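Local structure of DNA-binding protein HU (Anabaena sp., 1P71) at residues R53-R58 and T74-F79. The protein binds and bends DNA as a histone-like homodimer, wrapping the duplex to stabilize it against denaturation, and is essential for heterocyst differentiation. Sequence-based numbering, arbitrary orientation.
Sequences RERKAR and TRVPAF. With nucleotides of chain A; nucleotides of chain B.
Arg53 and Arg55 pair antiparallel with Val76 and Thr74, each pair closed by two backbone hydrogen bonds: Arg53 N bonds Val76 O (2.8 Å) at one end and Thr74 N bonds Arg55 O (2.9 Å) at the other. On the face turned to the DNA, the extended Arg53 side chain sets one face of its guanidinium over the Ala78 methyl, offset toward the rim, CZ to CB 3.4 Å. A water joins Arg53 NH1 to Phe79 O, and Glu51 forms a salt bridge with NE. Arg55 bends at chi2 (-78°), which brings its guanidinium between Val76 CG2, 3.9 Å from CZ, and O3' of DT11 of chain A on the opposite face. Arg55 NH1 donates to Glu54 O, which lies near the guanidinium plane while NH1 stands above the carbonyl plane, and forms a salt bridge with a DNA phosphate. On the other face of the sheet Glu54 and Arg75 run side by side: OE2 sits 3.5 Å from NE in a loose salt bridge, the planes 64° apart, with a water linking OE1 to NE. Farther along, Lys56 N donates to OP1 of DT11 of chain A (3.2 Å). This is the base of the HU beta-ribbon arm, the hairpin that embraces bent DNA through its minor groove.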
loop_
_atom_site.group_PDB
_atom_site.type_symbol
_atom_site.label_atom_id
_atom_site.label_comp_id
_atom_site.label_asym_id
_atom_site.label_seq_id
_atom_site.Cartn_x
_atom_site.Cartn_y
_atom_site.Cartn_z
ATOM N N ARG C 53 8.789 6.345 6.888
ATOM C CA ARG C 53 8.514 7.365 7.883
ATOM C C ARG C 53 9.421 7.182 9.087
ATOM O O ARG C 53 9.594 6.065 9.564
ATOM C CB ARG C 53 7.044 7.329 8.300
ATOM C CG ARG C 53 6.176 7.936 7.208
ATOM C CD ARG C 53 4.755 8.237 7.578
ATOM N NE ARG C 53 4.007 8.571 6.368
ATOM C CZ ARG C 53 2.728 8.303 6.172
ATOM N NH1 ARG C 53 2.031 7.675 7.109
ATOM N NH2 ARG C 53 2.143 8.659 5.026
ATOM N N GLU C 54 9.999 8.283 9.560
ATOM C CA GLU C 54 10.785 8.268 10.783
ATOM C C GLU C 54 9.858 8.113 11.967
ATOM O O GLU C 54 8.752 8.660 11.978
ATOM C CB GLU C 54 11.632 9.534 10.933
ATOM C CG GLU C 54 12.672 9.730 9.849
ATOM C CD GLU C 54 13.750 8.646 9.818
ATOM O OE1 GLU C 54 14.538 8.528 10.787
ATOM O OE2 GLU C 54 13.823 7.917 8.816
ATOM N N ARG C 55 10.296 7.314 12.935
ATOM C CA ARG C 55 9.617 7.168 14.228
ATOM C C ARG C 55 10.629 7.502 15.319
ATOM O O ARG C 55 11.666 6.862 15.399
ATOM C CB ARG C 55 9.116 5.728 14.398
ATOM C CG ARG C 55 7.929 5.341 13.487
ATOM C CD ARG C 55 6.634 5.886 13.999
ATOM N NE ARG C 55 5.464 5.622 13.159
ATOM C CZ ARG C 55 5.110 6.348 12.099
ATOM N NH1 ARG C 55 5.865 7.374 11.699
ATOM N NH2 ARG C 55 3.993 6.034 11.433
ATOM N N LYS C 56 10.343 8.531 16.118
ATOM C CA LYS C 56 11.163 8.908 17.268
ATOM C C LYS C 56 11.122 7.815 18.319
ATOM O O LYS C 56 10.151 7.045 18.367
ATOM C CB LYS C 56 10.576 10.166 17.922
ATOM C CG LYS C 56 10.930 11.484 17.265
ATOM C CD LYS C 56 10.198 12.610 18.011
ATOM C CE LYS C 56 10.640 14.002 17.516
ATOM N NZ LYS C 56 11.318 13.973 16.168
ATOM N N ALA C 57 12.133 7.780 19.179
ATOM C CA ALA C 57 12.114 6.939 20.365
ATOM C C ALA C 57 10.905 7.294 21.195
ATOM O O ALA C 57 10.478 8.458 21.210
ATOM C CB ALA C 57 13.356 7.148 21.199
ATOM N N ARG C 58 10.357 6.299 21.890
ATOM C CA ARG C 58 9.286 6.534 22.847
ATOM C C ARG C 58 9.337 5.535 23.984
ATOM O O ARG C 58 10.020 4.519 23.915
ATOM C CB ARG C 58 7.910 6.474 22.177
ATOM C CG ARG C 58 7.659 5.280 21.344
ATOM C CD ARG C 58 6.554 5.494 20.321
ATOM N NE ARG C 58 6.382 4.331 19.462
ATOM C CZ ARG C 58 5.669 3.263 19.798
ATOM N NH1 ARG C 58 5.042 3.215 20.977
ATOM N NH2 ARG C 58 5.563 2.249 18.943
ATOM N N THR C 74 13.100 4.361 15.016
ATOM C CA THR C 74 13.142 3.464 13.865
ATOM C C THR C 74 12.592 4.148 12.615
ATOM O O THR C 74 12.329 5.354 12.633
ATOM C CB THR C 74 12.398 2.109 14.181
ATOM O OG1 THR C 74 12.605 1.176 13.104
ATOM C CG2 THR C 74 10.848 2.283 14.289
ATOM N N ARG C 75 12.490 3.388 11.523
ATOM C CA ARG C 75 11.787 3.807 10.308
ATOM C C ARG C 75 10.817 2.711 9.961
ATOM O O ARG C 75 11.101 1.531 10.171
ATOM C CB ARG C 75 12.720 3.978 9.107
ATOM C CG ARG C 75 14.022 4.716 9.334
ATOM C CD ARG C 75 15.040 4.514 8.212
ATOM N NE ARG C 75 16.226 5.360 8.379
ATOM C CZ ARG C 75 17.339 5.306 7.627
ATOM N NH1 ARG C 75 17.474 4.420 6.650
ATOM N NH2 ARG C 75 18.323 6.147 7.870
ATOM N N VAL C 76 9.672 3.094 9.409
ATOM C CA VAL C 76 8.666 2.129 9.001
ATOM C C VAL C 76 8.137 2.484 7.621
ATOM O O VAL C 76 8.082 3.651 7.263
ATOM C CB VAL C 76 7.475 2.111 9.997
ATOM C CG1 VAL C 76 7.929 1.617 11.395
ATOM C CG2 VAL C 76 6.808 3.491 10.070
ATOM N N PRO C 77 7.734 1.487 6.842
ATOM C CA PRO C 77 7.070 1.766 5.568
ATOM C C PRO C 77 5.646 2.320 5.810
ATOM O O PRO C 77 4.986 1.951 6.797
ATOM C CB PRO C 77 7.065 0.397 4.873
ATOM C CG PRO C 77 7.221 -0.616 5.950
ATOM C CD PRO C 77 7.856 0.038 7.114
ATOM N N ALA C 78 5.203 3.248 4.967
ATOM C CA ALA C 78 3.875 3.827 5.113
ATOM C C ALA C 78 3.174 3.957 3.762
ATOM O O ALA C 78 3.818 4.247 2.751
ATOM C CB ALA C 78 3.966 5.166 5.804
ATOM N N PHE C 79 1.870 3.699 3.749
ATOM C CA PHE C 79 1.046 3.824 2.549
ATOM C C PHE C 79 0.010 4.935 2.739
ATOM O O PHE C 79 -0.582 5.035 3.803
ATOM C CB PHE C 79 0.349 2.492 2.248
ATOM C CG PHE C 79 -0.589 2.533 1.052
ATOM C CD1 PHE C 79 -0.087 2.631 -0.230
ATOM C CD2 PHE C 79 -1.974 2.499 1.229
ATOM C CE1 PHE C 79 -0.935 2.663 -1.340
ATOM C CE2 PHE C 79 -2.832 2.526 0.124
ATOM C CZ PHE C 79 -2.299 2.616 -1.162
ATOM P P DT A 11 6.787 10.908 16.809
ATOM O OP1 DT A 11 7.804 10.473 15.806
ATOM O OP2 DT A 11 6.764 12.322 17.251
ATOM O "O5'" DT A 11 5.316 10.518 16.260
ATOM C "C5'" DT A 11 4.962 9.148 16.116
ATOM C "C4'" DT A 11 3.742 8.876 15.241
ATOM O "O4'" DT A 11 2.642 8.601 16.125
ATOM C "C3'" DT A 11 3.274 9.928 14.228
ATOM O "O3'" DT A 11 3.242 9.295 12.953
ATOM C "C2'" DT A 11 1.850 10.251 14.644
ATOM C "C1'" DT A 11 1.452 9.150 15.622
ATOM N N1 DT A 11 0.650 9.729 16.761
ATOM C C2 DT A 11 -0.636 9.268 17.020
ATOM O O2 DT A 11 -1.177 8.378 16.400
ATOM N N3 DT A 11 -1.268 9.897 18.061
ATOM C C4 DT A 11 -0.780 10.934 18.855
ATOM O O4 DT A 11 -1.443 11.429 19.763
ATOM C C5 DT A 11 0.557 11.382 18.530
ATOM C C7 DT A 11 1.213 12.496 19.308
ATOM C C6 DT A 11 1.194 10.770 17.509
ATOM P P DG B 14 4.389 -2.225 15.122
ATOM O OP1 DG B 14 5.583 -2.338 14.250
ATOM O OP2 DG B 14 3.450 -3.372 15.142
ATOM O "O5'" DG B 14 4.885 -1.972 16.621
ATOM C "C5'" DG B 14 5.566 -0.760 16.958
ATOM C "C4'" DG B 14 6.029 -0.753 18.404
ATOM O "O4'" DG B 14 5.019 -0.097 19.176
ATOM C "C3'" DG B 14 6.194 -2.135 19.000
ATOM O "O3'" DG B 14 7.549 -2.290 19.361
ATOM C "C2'" DG B 14 5.279 -2.185 20.209
ATOM C "C1'" DG B 14 4.803 -0.767 20.399
ATOM N N9 DG B 14 3.382 -0.717 20.750
ATOM C C8 DG B 14 2.348 -1.470 20.217
ATOM N N7 DG B 14 1.175 -1.198 20.742
ATOM C C5 DG B 14 1.460 -0.208 21.698
ATOM C C6 DG B 14 0.612 0.474 22.606
ATOM O O6 DG B 14 -0.614 0.343 22.764
ATOM N N1 DG B 14 1.305 1.392 23.380
ATOM C C2 DG B 14 2.657 1.615 23.324
ATOM N N2 DG B 14 3.149 2.549 24.147
ATOM N N3 DG B 14 3.468 0.983 22.488
ATOM C C4 DG B 14 2.809 0.096 21.705
ATOM P P DA A 10 5.548 10.883 23.811
ATOM O OP1 DA A 10 6.758 11.034 24.655
ATOM O OP2 DA A 10 4.403 11.830 23.822
ATOM O "O5'" DA A 10 6.034 10.851 22.285
ATOM C "C5'" DA A 10 7.051 9.960 21.798
ATOM C "C4'" DA A 10 6.598 9.363 20.469
ATOM O "O4'" DA A 10 5.362 8.626 20.692
ATOM C "C3'" DA A 10 6.305 10.386 19.365
ATOM O "O3'" DA A 10 6.899 9.970 18.118
ATOM C "C2'" DA A 10 4.773 10.454 19.322
ATOM C "C1'" DA A 10 4.389 9.034 19.738
ATOM N N9 DA A 10 3.006 8.913 20.246
ATOM C C8 DA A 10 2.364 9.701 21.185
ATOM N N7 DA A 10 1.115 9.359 21.432
ATOM C C5 DA A 10 0.911 8.265 20.593
ATOM C C6 DA A 10 -0.206 7.449 20.357
ATOM N N6 DA A 10 -1.368 7.595 20.984
ATOM N N1 DA A 10 -0.086 6.443 19.469
ATOM C C2 DA A 10 1.073 6.267 18.834
ATOM N N3 DA A 10 2.210 6.969 18.958
ATOM C C4 DA A 10 2.058 7.977 19.861
HETATM O O HOH W 1 -0.458 6.547 6.169
HETATM O O HOH W 2 16.806 7.119 10.783
HETATM O O HOH W 3 14.111 7.337 13.122
#